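Local coordinates for mandalate racemase/muconate lactonizing enzyme (Unidentified, PDB 4E4U), which is probably a mandelate racemase/muconate lactonizing enzyme-type member of the enolase superfamily, whose enzymes abstract a proton alpha to a carboxylate, at residues W23-L28 / I368-D373; L97-W102 / P364-E369; P112-L117 / L323-P328; G340-E345 / K376-Y381. One frame throughout, in Å; residues are numbered along the deposited sequence.

Contact 1: residues W23-L28 / I368-D373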
loop_
_atom_site.group_PDB
_atom_site.type_symbol
_atom_site.label_atom_id
_atom_site.label_comp_id
_atom_site.label_asym_id
_atom_site.label_seq_id
_atom_site.Cartn_x
_atom_site.Cartn_y
_atom_site.Cartn_z
ATOM N N TRP A 23 -31.821 -3.640 33.240
ATOM C CA TRP A 23 -32.021 -2.804 32.063
ATOM C C TRP A 23 -32.175 -1.357 32.496
ATOM O O TRP A 23 -32.866 -1.062 33.473
ATOM C CB TRP A 23 -33.251 -3.265 31.280
ATOM C CG TRP A 23 -33.142 -4.680 30.791
ATOM C CD1 TRP A 23 -31.992 -5.356 30.472
ATOM C CD2 TRP A 23 -34.221 -5.607 30.585
ATOM N NE1 TRP A 23 -32.295 -6.637 30.066
ATOM C CE2 TRP A 23 -33.654 -6.815 30.127
ATOM C CE3 TRP A 23 -35.610 -5.523 30.737
ATOM C CZ2 TRP A 23 -34.431 -7.941 29.835
ATOM C CZ3 TRP A 23 -36.380 -6.641 30.436
ATOM C CH2 TRP A 23 -35.790 -7.830 29.991
ATOM N N ILE A 24 -31.512 -0.462 31.768
ATOM C CA ILE A 24 -31.504 0.952 32.111
ATOM C C ILE A 24 -32.433 1.722 31.186
ATOM O O ILE A 24 -32.123 1.904 30.006
ATOM C CB ILE A 24 -30.085 1.545 31.988
ATOM C CG1 ILE A 24 -29.086 0.746 32.828
ATOM C CG2 ILE A 24 -30.089 3.005 32.404
ATOM C CD1 ILE A 24 -27.633 1.136 32.579
ATOM N N PHE A 25 -33.564 2.183 31.718
ATOM C CA PHE A 25 -34.528 2.928 30.914
ATOM C C PHE A 25 -34.535 4.399 31.289
ATOM O O PHE A 25 -34.339 4.751 32.453
ATOM C CB PHE A 25 -35.945 2.366 31.089
ATOM C CG PHE A 25 -36.080 0.917 30.710
ATOM C CD1 PHE A 25 -35.819 0.490 29.415
ATOM C CD2 PHE A 25 -36.494 -0.020 31.650
ATOM C CE1 PHE A 25 -35.953 -0.848 29.069
ATOM C CE2 PHE A 25 -36.633 -1.349 31.308
ATOM C CZ PHE A 25 -36.357 -1.768 30.019
ATOM N N VAL A 26 -34.781 5.254 30.303
ATOM C CA VAL A 26 -35.008 6.669 30.566
ATOM C C VAL A 26 -36.348 7.091 29.973
ATOM O O VAL A 26 -36.733 6.634 28.888
ATOM C CB VAL A 26 -33.867 7.546 29.997
ATOM C CG1 VAL A 26 -32.582 7.317 30.787
ATOM C CG2 VAL A 26 -33.652 7.271 28.508
ATOM N N LYS A 27 -37.072 7.933 30.705
ATOM C CA LYS A 27 -38.332 8.492 30.224
ATOM C C LYS A 27 -38.228 10.009 30.178
ATOM O O LYS A 27 -37.888 10.645 31.176
ATOM C CB LYS A 27 -39.504 8.047 31.105
ATOM C CG LYS A 27 -39.866 6.578 30.939
ATOM C CD LYS A 27 -41.037 6.162 31.836
ATOM C CE LYS A 27 -42.336 6.864 31.454
ATOM N NZ LYS A 27 -43.472 6.474 32.325
ATOM N N LEU A 28 -38.494 10.580 29.006
ATOM C CA LEU A 28 -38.460 12.026 28.821
ATOM C C LEU A 28 -39.864 12.563 28.660
ATOM O O LEU A 28 -40.725 11.904 28.073
ATOM C CB LEU A 28 -37.671 12.382 27.565
ATOM C CG LEU A 28 -36.242 11.861 27.479
ATOM C CD1 LEU A 28 -35.596 12.336 26.187
ATOM C CD2 LEU A 28 -35.450 12.328 28.692
ATOM N N ILE A 368 -43.358 1.320 21.506
ATOM C CA ILE A 368 -43.092 0.623 22.758
ATOM C C ILE A 368 -43.424 1.536 23.939
ATOM O O ILE A 368 -43.311 2.755 23.834
ATOM C CB ILE A 368 -41.610 0.146 22.828
ATOM C CG1 ILE A 368 -41.444 -1.040 23.778
ATOM C CG2 ILE A 368 -40.678 1.274 23.212
ATOM C CD1 ILE A 368 -42.004 -2.325 23.217
ATOM N N GLU A 369 -43.859 0.950 25.050
ATOM C CA GLU A 369 -44.174 1.727 26.245
ATOM C C GLU A 369 -44.016 0.851 27.472
ATOM O O GLU A 369 -44.534 -0.265 27.510
ATOM C CB GLU A 369 -45.608 2.271 26.179
ATOM C CG GLU A 369 -45.994 3.167 27.359
ATOM C CD GLU A 369 -47.382 3.769 27.221
ATOM O OE1 GLU A 369 -48.088 3.445 26.243
ATOM O OE2 GLU A 369 -47.770 4.566 28.097
ATOM N N LEU A 370 -43.320 1.359 28.484
ATOM C CA LEU A 370 -43.143 0.598 29.717
ATOM C C LEU A 370 -44.433 0.499 30.517
ATOM O O LEU A 370 -45.207 1.457 30.592
ATOM C CB LEU A 370 -42.072 1.234 30.595
ATOM C CG LEU A 370 -40.642 1.208 30.063
ATOM C CD1 LEU A 370 -39.756 2.073 30.937
ATOM C CD2 LEU A 370 -40.105 -0.217 30.005
ATOM N N ASP A 371 -44.644 -0.666 31.120
ATOM C CA ASP A 371 -45.692 -0.847 32.107
ATOM C C ASP A 371 -45.089 -0.424 33.441
ATOM O O ASP A 371 -44.292 -1.156 34.033
ATOM C CB ASP A 371 -46.134 -2.314 32.140
ATOM C CG ASP A 371 -47.296 -2.559 33.087
ATOM O OD1 ASP A 371 -47.351 -1.914 34.153
ATOM O OD2 ASP A 371 -48.155 -3.403 32.758
ATOM N N MET A 372 -45.459 0.763 33.911
ATOM C CA MET A 372 -44.810 1.338 35.086
ATOM C C MET A 372 -45.113 0.594 36.381
ATOM O O MET A 372 -44.316 0.632 37.316
ATOM C CB MET A 372 -45.133 2.827 35.224
ATOM C CG MET A 372 -44.560 3.669 34.094
ATOM S SD MET A 372 -42.826 3.307 33.723
ATOM C CE MET A 372 -42.034 3.830 35.240
ATOM N N ASP A 373 -46.249 -0.089 36.446
ATOM C CA ASP A 373 -46.536 -0.882 37.631
ATOM C C ASP A 373 -45.558 -2.056 37.735
ATOM O O ASP A 373 -45.056 -2.364 38.815
ATOM C CB ASP A 373 -47.988 -1.355 37.622
ATOM C CG ASP A 373 -48.974 -0.206 37.726
ATOM O OD1 ASP A 373 -48.712 0.746 38.494
ATOM O OD2 ASP A 373 -50.013 -0.252 37.040
HETATM O O HOH W 1 -44.630 4.159 30.742
#
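One face of the Phe-25 ring is roofed by CD2 of Leu-370, which sits 3.9 Å from the ring centroid and 11° off its normal, a CH-pi contact over the centre of the ring. The other methyl, CD1, slides past the ring to the root of the side chain, 3.8 Å from Phe-25 CB, and the two side chains cross obliquely. This joins the three-stranded antiparallel sheet of the enolase-type N-terminal domain, through its middle strand 22-30, to the C-terminal chain leading into helix 372-377. Phenylalanine offers a flat apolar surface here, and the forked leucine spans both ring and CB; Val-315 of helix 314-325 also touches both side chains. Two residues on, Lys-27 again faces the C-terminal segment, and its aliphatic part borders Leu-370 and Met-372. Met-372, its chain bent at both chi2 (-47°) and chi3 (-65°), meets the lysine tip to tip, with NZ 3.5 Å from both its CG and its SD. A long flexible lysine suits this partly exposed margin because its ammonium group can still reach solvent. One bridging water accepts from Lys-27 NZ at 3.0 Å and donates to the backbone O of Leu-370 at 2.8 Å.

Contact 2: residues L97-W102 / P364-E369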
loop_
_atom_site.group_PDB
_atom_site.type_symbol
_atom_site.label_atom_id
_atom_site.label_comp_id
_atom_site.label_asym_id
_atom_site.label_seq_id
_atom_site.Cartn_x
_atom_site.Cartn_y
_atom_site.Cartn_z
ATOM N N LEU A 97 -31.073 8.633 25.517
ATOM C CA LEU A 97 -31.732 9.933 25.450
ATOM C C LEU A 97 -32.194 10.241 24.029
ATOM O O LEU A 97 -33.304 10.735 23.822
ATOM C CB LEU A 97 -30.801 11.033 25.951
ATOM C CG LEU A 97 -30.333 10.959 27.409
ATOM C CD1 LEU A 97 -29.328 12.067 27.695
ATOM C CD2 LEU A 97 -31.513 11.036 28.364
ATOM N N GLU A 98 -31.347 9.933 23.052
ATOM C CA GLU A 98 -31.649 10.245 21.662
ATOM C C GLU A 98 -32.819 9.407 21.141
ATOM O O GLU A 98 -33.694 9.916 20.435
ATOM C CB GLU A 98 -30.397 10.059 20.801
ATOM C CG GLU A 98 -30.515 10.588 19.376
ATOM C CD GLU A 98 -30.837 9.496 18.379
ATOM O OE1 GLU A 98 -31.371 8.453 18.813
ATOM O OE2 GLU A 98 -30.566 9.676 17.167
ATOM N N MET A 99 -32.857 8.122 21.482
ATOM C CA MET A 99 -33.946 7.297 20.963
ATOM C C MET A 99 -35.274 7.692 21.615
ATOM O O MET A 99 -36.326 7.603 20.982
ATOM C CB MET A 99 -33.659 5.793 21.091
ATOM C CG MET A 99 -33.773 5.241 22.503
ATOM S SD MET A 99 -33.494 3.455 22.597
ATOM C CE MET A 99 -31.737 3.348 22.249
ATOM N N ALA A 100 -35.222 8.160 22.865
ATOM C CA ALA A 100 -36.410 8.705 23.527
ATOM C C ALA A 100 -36.874 9.970 22.806
ATOM O O ALA A 100 -38.070 10.200 22.656
ATOM C CB ALA A 100 -36.140 8.984 24.994
ATOM N N CYS A 101 -35.925 10.777 22.338
ATOM C CA CYS A 101 -36.271 11.927 21.502
ATOM C C CYS A 101 -36.961 11.487 20.212
ATOM O O CYS A 101 -37.959 12.084 19.821
ATOM C CB CYS A 101 -35.039 12.791 21.191
ATOM S SG CYS A 101 -34.421 13.715 22.616
ATOM N N TRP A 102 -36.449 10.445 19.558
ATOM C CA TRP A 102 -37.114 9.927 18.358
ATOM C C TRP A 102 -38.527 9.423 18.647
ATOM O O TRP A 102 -39.434 9.605 17.833
ATOM C CB TRP A 102 -36.282 8.838 17.670
ATOM C CG TRP A 102 -35.201 9.406 16.789
ATOM C CD1 TRP A 102 -33.865 9.448 17.053
ATOM C CD2 TRP A 102 -35.385 10.046 15.523
ATOM N NE1 TRP A 102 -33.195 10.056 16.013
ATOM C CE2 TRP A 102 -34.108 10.439 15.056
ATOM C CE3 TRP A 102 -36.496 10.318 14.714
ATOM C CZ2 TRP A 102 -33.919 11.083 13.833
ATOM C CZ3 TRP A 102 -36.311 10.961 13.503
ATOM C CH2 TRP A 102 -35.033 11.335 13.074
ATOM N N PRO A 364 -47.080 5.011 16.380
ATOM C CA PRO A 364 -46.140 6.137 16.292
ATOM C C PRO A 364 -44.943 5.996 17.229
ATOM O O PRO A 364 -45.018 5.327 18.268
ATOM C CB PRO A 364 -46.996 7.343 16.702
ATOM C CG PRO A 364 -48.406 6.926 16.384
ATOM C CD PRO A 364 -48.446 5.455 16.706
ATOM N N GLY A 365 -43.835 6.628 16.857
ATOM C CA GLY A 365 -42.640 6.599 17.681
ATOM C C GLY A 365 -41.924 5.266 17.600
ATOM O O GLY A 365 -41.836 4.662 16.527
ATOM N N LEU A 366 -41.421 4.793 18.736
ATOM C CA LEU A 366 -40.710 3.521 18.770
ATOM C C LEU A 366 -41.654 2.323 18.824
ATOM O O LEU A 366 -41.209 1.183 18.702
ATOM C CB LEU A 366 -39.772 3.466 19.975
ATOM C CG LEU A 366 -38.652 4.502 20.045
ATOM C CD1 LEU A 366 -37.866 4.341 21.346
ATOM C CD2 LEU A 366 -37.729 4.416 18.836
ATOM N N GLY A 367 -42.948 2.574 19.009
ATOM C CA GLY A 367 -43.910 1.490 19.147
ATOM C C GLY A 367 -43.705 0.659 20.404
ATOM O O GLY A 367 -43.867 -0.567 20.379
ATOM N N ILE A 368 -43.358 1.320 21.506
ATOM C CA ILE A 368 -43.092 0.623 22.758
ATOM C C ILE A 368 -43.424 1.536 23.939
ATOM O O ILE A 368 -43.311 2.755 23.834
ATOM C CB ILE A 368 -41.610 0.146 22.828
ATOM C CG1 ILE A 368 -41.444 -1.040 23.778
ATOM C CG2 ILE A 368 -40.678 1.274 23.212
ATOM C CD1 ILE A 368 -42.004 -2.325 23.217
ATOM N N GLU A 369 -43.859 0.950 25.050
ATOM C CA GLU A 369 -44.174 1.727 26.245
ATOM C C GLU A 369 -44.016 0.851 27.472
ATOM O O GLU A 369 -44.534 -0.265 27.510
ATOM C CB GLU A 369 -45.608 2.271 26.179
ATOM C CG GLU A 369 -45.994 3.167 27.359
ATOM C CD GLU A 369 -47.382 3.769 27.221
ATOM O OE1 GLU A 369 -48.088 3.445 26.243
ATOM O OE2 GLU A 369 -47.770 4.566 28.097
#
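Leu-366 points its side chain at helix 88-109 and lays CD1 3.6 Å from the backbone O of Met-99. Its chi1 of -62° sets CG beside the backbone N and anti to the carbonyl carbon, directing the branched end at the helix. CG and CD2 of the same leucine lie a little farther from that oxygen, so the branched end as a whole is set against the helix backbone. Beside it the contact becomes purely apolar: Leu-366 CD1 is 4.3 Å from Met-99 CG, before the methionine chain leads away from the turn. Gly-365 approaches one helical turn farther along, its CA 4.4 Å from the O of Trp-102.

The leucine is presented by a type II' beta turn running from Pro-364 to Gly-367. Gly-365 takes the first corner with a phi of 75°, a conformation that favours glycine, while Leu-366 follows at the second corner and reaches into the buried interface. The backbone N of Leu-366 is tied to the helix as well, donating to the carboxylate of Asp-103. In enolase-superfamily terms, the turn belongs to the C-terminal part of the chain after strand 357-359, and the helix to the N-terminal capping domain.

Farther out, Trp-102 NE1 makes a weak bond to Glu-98 OE2 in its own helix, 2.9 Å long with an N-H...O angle of 135°. The carboxylate meets the indole at its edge, in the ring plane; OE1 accepts from Leu-289 N, and OE2, besides the indole, from Leu-290 N. A glutamate thus suits a buried place where several N-H groups need an acceptor. Beyond the indole, Leu-116 of the second subunit packs on Trp-102.

Contact 3: residues P112-L117 / L323-P328; sequences PVYELL and LATCTP
This is a buried, mostly apolar contact in which the loop after helix 88-109 lies against the C-terminal end of helix 314-325, with Tyr-114 and Leu-117 facing Thr-325 and Cys-326. The tyrosine ring is covered on both faces. CG2 of Thr-325 makes a CH-pi contact 3.7 Å from the centroid, 14° off the normal and displaced toward the rim, while CB of Pro-112 lies over the centre of the opposite face. Tyr-114 has a chi1 of 60°, which places CG between the backbone N and the carbonyl carbon and keeps the ring between these two neighbours.

Threonine can serve two purposes here: its methyl meets the ring, while its OG1 bonds to the O of Ile-321 in its own helix. The tyrosine hydroxyl likewise finds a partner, the O of Ser-361. The contact joins the N-terminal capping domain to a helix of the TIM-barrel-like domain, the two-domain plan of the enolase superfamily.

Small Cys-326 allows close approach just after Thr-325: its CB is 3.6 Å from the O of Tyr-114, and its SG lies 3.9 Å from Leu-117 CB. Beyond it, Thr-327 OG1 donates to Leu-323 O over 2.7 Å. That donor stands 52° out of the carbonyl plane, and Cys-326 N reaches the same oxygen from the other face at 3.2 Å.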
loop_
_atom_site.group_PDB
_atom_site.type_symbol
_atom_site.label_atom_id
_atom_site.label_comp_id
_atom_site.label_asym_id
_atom_site.label_seq_id
_atom_site.Cartn_x
_atom_site.Cartn_y
_atom_site.Cartn_z
ATOM N N PRO A 112 -44.512 6.032 12.849
ATOM C CA PRO A 112 -43.390 5.237 13.356
ATOM C C PRO A 112 -42.079 5.929 12.976
ATOM O O PRO A 112 -42.000 6.585 11.923
ATOM C CB PRO A 112 -43.503 3.922 12.577
ATOM C CG PRO A 112 -44.932 3.855 12.131
ATOM C CD PRO A 112 -45.326 5.286 11.874
ATOM N N VAL A 113 -41.059 5.785 13.814
ATOM C CA VAL A 113 -39.761 6.369 13.517
ATOM C C VAL A 113 -39.218 5.863 12.174
ATOM O O VAL A 113 -38.601 6.628 11.424
ATOM C CB VAL A 113 -38.772 6.116 14.671
ATOM C CG1 VAL A 113 -37.349 6.478 14.260
ATOM C CG2 VAL A 113 -39.190 6.927 15.886
ATOM N N TYR A 114 -39.468 4.596 11.839
ATOM C CA TYR A 114 -38.969 4.079 10.564
ATOM C C TYR A 114 -39.546 4.812 9.347
ATOM O O TYR A 114 -38.941 4.779 8.278
ATOM C CB TYR A 114 -39.109 2.548 10.427
ATOM C CG TYR A 114 -40.520 1.992 10.522
ATOM C CD1 TYR A 114 -41.444 2.173 9.497
ATOM C CD2 TYR A 114 -40.915 1.248 11.633
ATOM C CE1 TYR A 114 -42.725 1.650 9.596
ATOM C CE2 TYR A 114 -42.183 0.725 11.737
ATOM C CZ TYR A 114 -43.088 0.922 10.718
ATOM O OH TYR A 114 -44.365 0.402 10.830
ATOM N N GLU A 115 -40.690 5.480 9.504
ATOM C CA GLU A 115 -41.244 6.269 8.402
ATOM C C GLU A 115 -40.575 7.635 8.250
ATOM O O GLU A 115 -40.838 8.348 7.278
ATOM C CB GLU A 115 -42.772 6.408 8.517
ATOM C CG GLU A 115 -43.549 5.089 8.499
ATOM C CD GLU A 115 -43.475 4.341 7.166
ATOM O OE1 GLU A 115 -42.380 4.184 6.596
ATOM O OE2 GLU A 115 -44.529 3.889 6.681
ATOM N N LEU A 116 -39.713 7.985 9.204
ATOM C CA LEU A 116 -38.992 9.254 9.169
ATOM C C LEU A 116 -37.506 9.067 8.872
ATOM O O LEU A 116 -36.826 10.013 8.472
ATOM C CB LEU A 116 -39.170 10.009 10.489
ATOM C CG LEU A 116 -40.627 10.265 10.878
ATOM C CD1 LEU A 116 -40.711 10.926 12.243
ATOM C CD2 LEU A 116 -41.303 11.124 9.818
ATOM N N LEU A 117 -37.005 7.847 9.053
ATOM C CA LEU A 117 -35.583 7.561 8.840
ATOM C C LEU A 117 -35.332 6.777 7.545
ATOM O O LEU A 117 -34.333 6.067 7.417
ATOM C CB LEU A 117 -34.991 6.814 10.042
ATOM C CG LEU A 117 -34.587 7.671 11.250
ATOM C CD1 LEU A 117 -34.122 6.809 12.411
ATOM C CD2 LEU A 117 -33.492 8.651 10.862
ATOM N N LEU A 323 -34.844 0.828 13.287
ATOM C CA LEU A 323 -33.735 0.951 12.353
ATOM C C LEU A 323 -33.808 -0.135 11.278
ATOM O O LEU A 323 -33.720 0.155 10.084
ATOM C CB LEU A 323 -32.398 0.846 13.088
ATOM C CG LEU A 323 -31.166 0.835 12.175
ATOM C CD1 LEU A 323 -30.966 2.204 11.531
ATOM C CD2 LEU A 323 -29.919 0.400 12.931
ATOM N N ALA A 324 -33.983 -1.383 11.703
ATOM C CA ALA A 324 -33.944 -2.501 10.767
ATOM C C ALA A 324 -35.000 -2.355 9.671
ATOM O O ALA A 324 -34.741 -2.655 8.508
ATOM C CB ALA A 324 -34.129 -3.807 11.509
ATOM N N THR A 325 -36.187 -1.894 10.057
ATOM C CA THR A 325 -37.330 -1.821 9.154
ATOM C C THR A 325 -37.059 -0.918 7.949
ATOM O O THR A 325 -37.586 -1.156 6.863
ATOM C CB THR A 325 -38.594 -1.387 9.931
ATOM O OG1 THR A 325 -38.861 -2.367 10.940
ATOM C CG2 THR A 325 -39.811 -1.274 9.019
ATOM N N CYS A 326 -36.219 0.099 8.143
ATOM C CA CYS A 326 -35.916 1.060 7.080
ATOM C C CYS A 326 -34.494 0.944 6.531
ATOM O O CYS A 326 -33.992 1.883 5.903
ATOM C CB CYS A 326 -36.191 2.502 7.543
ATOM S SG CYS A 326 -35.195 3.118 8.911
ATOM N N THR A 327 -33.861 -0.213 6.729
ATOM C CA THR A 327 -32.469 -0.418 6.328
ATOM C C THR A 327 -32.375 -1.382 5.145
ATOM O O THR A 327 -32.777 -2.532 5.258
ATOM C CB THR A 327 -31.638 -0.978 7.504
ATOM O OG1 THR A 327 -31.544 0.009 8.540
ATOM C CG2 THR A 327 -30.241 -1.351 7.051
ATOM N N PRO A 328 -31.829 -0.922 4.009
ATOM C CA PRO A 328 -31.803 -1.792 2.828
ATOM C C PRO A 328 -30.790 -2.938 2.928
ATOM O O PRO A 328 -30.987 -3.972 2.302
ATOM C CB PRO A 328 -31.448 -0.825 1.691
ATOM C CG PRO A 328 -30.694 0.287 2.361
ATOM C CD PRO A 328 -31.329 0.436 3.719
#

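Contact 4: residues G340-E345 / K376-Y381; sequences GGFHAE and KRHTPY
Phe-342, near the start of the short helix 341-345, directs its ring edge at the face of His-378. The pair is T-shaped (edge-to-face), with centroids 4.8 Å apart and planes at 60°. Phe-342 CE1 stands over the centre of the imidazole, 3.8 Å from both His-378 CD2 and NE2, while CZ leans toward His-378 CG and CB. The phenylalanine reaches across because its CG is anti to the backbone N (chi1 -167°). An aromatic residue suits this partly exposed place, since its edge can meet the histidine while the side chain also packs on the Trp-23 ring and Pro-14.

One helical turn later comes Glu-345, whose extended side chain leaves the helix in the same sense and brings OE1 to the edge of the Phe-342 ring. Its OE2 forms a long salt bridge with Arg-377 NH2 at 3.9 Å, the carboxylate and guanidinium planes lying 42° apart. A water bridges the three side chains: it donates to Glu-345 OE2 at 2.6 Å, accepts from Arg-377 NH2 at 3.1 Å and bonds to His-378 NE2 at 2.8 Å. It lies at the edge of both the guanidinium and the imidazole, in the plane of each, and so leaves the imidazole face to Phe-342.

This surface contact ties helix 341-345, in the C-terminal barrel-type part of this enolase-superfamily chain, to the end of helix 372-377 and the residues after it. Val-374 of the latter helix touches both Phe-342 and Glu-345, and Val-11 of strand 3-12, in the N-terminal sheet, lies against both Phe-342 and His-378.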
loop_
_atom_site.group_PDB
_atom_site.type_symbol
_atom_site.label_atom_id
_atom_site.label_comp_id
_atom_site.label_asym_id
_atom_site.label_seq_id
_atom_site.Cartn_x
_atom_site.Cartn_y
_atom_site.Cartn_z
ATOM N N GLY A 340 -40.923 -13.243 24.754
ATOM C CA GLY A 340 -41.896 -13.482 25.806
ATOM C C GLY A 340 -41.284 -13.189 27.163
ATOM O O GLY A 340 -40.354 -12.384 27.279
ATOM N N GLY A 341 -41.805 -13.839 28.197
ATOM C CA GLY A 341 -41.253 -13.697 29.531
ATOM C C GLY A 341 -41.223 -12.260 30.013
ATOM O O GLY A 341 -42.153 -11.492 29.764
ATOM N N PHE A 342 -40.139 -11.887 30.684
ATOM C CA PHE A 342 -40.049 -10.562 31.273
ATOM C C PHE A 342 -39.991 -9.458 30.211
ATOM O O PHE A 342 -40.432 -8.340 30.461
ATOM C CB PHE A 342 -38.866 -10.484 32.245
ATOM C CG PHE A 342 -38.877 -9.262 33.121
ATOM C CD1 PHE A 342 -39.892 -9.058 34.048
ATOM C CD2 PHE A 342 -37.860 -8.324 33.029
ATOM C CE1 PHE A 342 -39.898 -7.934 34.852
ATOM C CE2 PHE A 342 -37.859 -7.198 33.834
ATOM C CZ PHE A 342 -38.879 -7.004 34.747
ATOM N N HIS A 343 -39.477 -9.771 29.022
ATOM C CA HIS A 343 -39.480 -8.804 27.920
ATOM C C HIS A 343 -40.888 -8.375 27.526
ATOM O O HIS A 343 -41.095 -7.254 27.058
ATOM C CB HIS A 343 -38.769 -9.362 26.685
ATOM C CG HIS A 343 -37.277 -9.272 26.762
ATOM N ND1 HIS A 343 -36.505 -10.265 27.314
ATOM C CD2 HIS A 343 -36.428 -8.296 26.368
ATOM C CE1 HIS A 343 -35.233 -9.905 27.263
ATOM N NE2 HIS A 343 -35.156 -8.719 26.692
ATOM N N ALA A 344 -41.854 -9.272 27.691
ATOM C CA ALA A 344 -43.238 -8.944 27.394
ATOM C C ALA A 344 -43.890 -8.296 28.610
ATOM O O ALA A 344 -44.692 -7.372 28.476
ATOM C CB ALA A 344 -44.001 -10.193 26.986
ATOM N N GLU A 345 -43.543 -8.772 29.799
ATOM C CA GLU A 345 -44.201 -8.309 31.017
ATOM C C GLU A 345 -43.945 -6.828 31.302
ATOM O O GLU A 345 -44.813 -6.119 31.811
ATOM C CB GLU A 345 -43.754 -9.148 32.214
ATOM C CG GLU A 345 -44.627 -8.944 33.441
ATOM C CD GLU A 345 -44.137 -9.712 34.649
ATOM O OE1 GLU A 345 -43.098 -10.399 34.540
ATOM O OE2 GLU A 345 -44.792 -9.626 35.710
ATOM N N LYS A 376 -42.045 -0.599 38.609
ATOM C CA LYS A 376 -41.930 -0.266 40.028
ATOM C C LYS A 376 -41.691 -1.498 40.905
ATOM O O LYS A 376 -40.940 -1.435 41.878
ATOM C CB LYS A 376 -43.161 0.502 40.517
ATOM C CG LYS A 376 -43.310 1.889 39.905
ATOM C CD LYS A 376 -44.615 2.549 40.332
ATOM C CE LYS A 376 -44.990 3.681 39.384
ATOM N NZ LYS A 376 -45.946 4.637 40.012
ATOM N N ARG A 377 -42.318 -2.616 40.550
ATOM C CA ARG A 377 -42.170 -3.845 41.324
ATOM C C ARG A 377 -40.797 -4.495 41.143
ATOM O O ARG A 377 -40.407 -5.350 41.938
ATOM C CB ARG A 377 -43.271 -4.854 40.968
ATOM C CG ARG A 377 -44.684 -4.403 41.315
ATOM C CD ARG A 377 -45.646 -5.586 41.398
ATOM N NE ARG A 377 -45.649 -6.394 40.178
ATOM C CZ ARG A 377 -46.389 -6.122 39.107
ATOM N NH1 ARG A 377 -47.176 -5.056 39.095
ATOM N NH2 ARG A 377 -46.338 -6.910 38.040
ATOM N N HIS A 378 -40.065 -4.093 40.104
ATOM C CA HIS A 378 -38.765 -4.696 39.821
ATOM C C HIS A 378 -37.620 -3.693 39.930
ATOM O O HIS A 378 -36.557 -3.873 39.339
ATOM C CB HIS A 378 -38.787 -5.400 38.458
ATOM C CG HIS A 378 -39.740 -6.551 38.407
ATOM N ND1 HIS A 378 -39.361 -7.849 38.684
ATOM C CD2 HIS A 378 -41.072 -6.596 38.153
ATOM C CE1 HIS A 378 -40.413 -8.642 38.583
ATOM N NE2 HIS A 378 -41.461 -7.911 38.269
ATOM N N THR A 379 -37.858 -2.640 40.704
ATOM C CA THR A 379 -36.825 -1.688 41.076
ATOM C C THR A 379 -36.858 -1.598 42.600
ATOM O O THR A 379 -37.930 -1.689 43.197
ATOM C CB THR A 379 -37.080 -0.295 40.454
ATOM O OG1 THR A 379 -38.351 0.200 40.883
ATOM C CG2 THR A 379 -37.070 -0.367 38.937
ATOM N N PRO A 380 -35.692 -1.423 43.243
ATOM C CA PRO A 380 -34.373 -1.247 42.631
ATOM C C PRO A 380 -33.622 -2.559 42.413
ATOM O O PRO A 380 -33.970 -3.585 42.999
ATOM C CB PRO A 380 -33.632 -0.412 43.677
ATOM C CG PRO A 380 -34.188 -0.909 44.973
ATOM C CD PRO A 380 -35.638 -1.251 44.707
ATOM N N TYR A 381 -32.605 -2.517 41.560
ATOM C CA TYR A 381 -31.661 -3.618 41.429
ATOM C C TYR A 381 -30.711 -3.571 42.626
ATOM O O TYR A 381 -30.171 -2.516 42.952
ATOM C CB TYR A 381 -30.887 -3.484 40.116
ATOM C CG TYR A 381 -29.739 -4.455 39.947
ATOM C CD1 TYR A 381 -29.973 -5.799 39.681
ATOM C CD2 TYR A 381 -28.421 -4.024 40.029
ATOM C CE1 TYR A 381 -28.929 -6.685 39.517
ATOM C CE2 TYR A 381 -27.364 -4.907 39.863
ATOM C CZ TYR A 381 -27.626 -6.234 39.604
ATOM O OH TYR A 381 -26.588 -7.119 39.444
HETATM O O HOH W 2 -44.054 -8.998 38.162
#

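Contacts 2 and 3 are buried, contact 1 is partly buried and contact 4 lies at the surface. In contact 2 a leucine methyl meets a helix carbonyl and a methionine CG, and in contact 3 a threonine methyl meets a ring face; contact 1 also has an aliphatic-aromatic pair, but there and in contact 4 waters and charged groups take part. Contacts 1 and 2 share Ile-368 and Glu-369, so one C-terminal run meets first helix 88-109 and then strand 22-30. Contacts 1 and 4 both use helix 372-377 and touch where Trp-23 meets Phe-342 and His-343. Contact 3 adjoins contact 2 through Val-113 and Gly-365. Contacts 1 to 3 each join the N- and C-terminal parts of the chain.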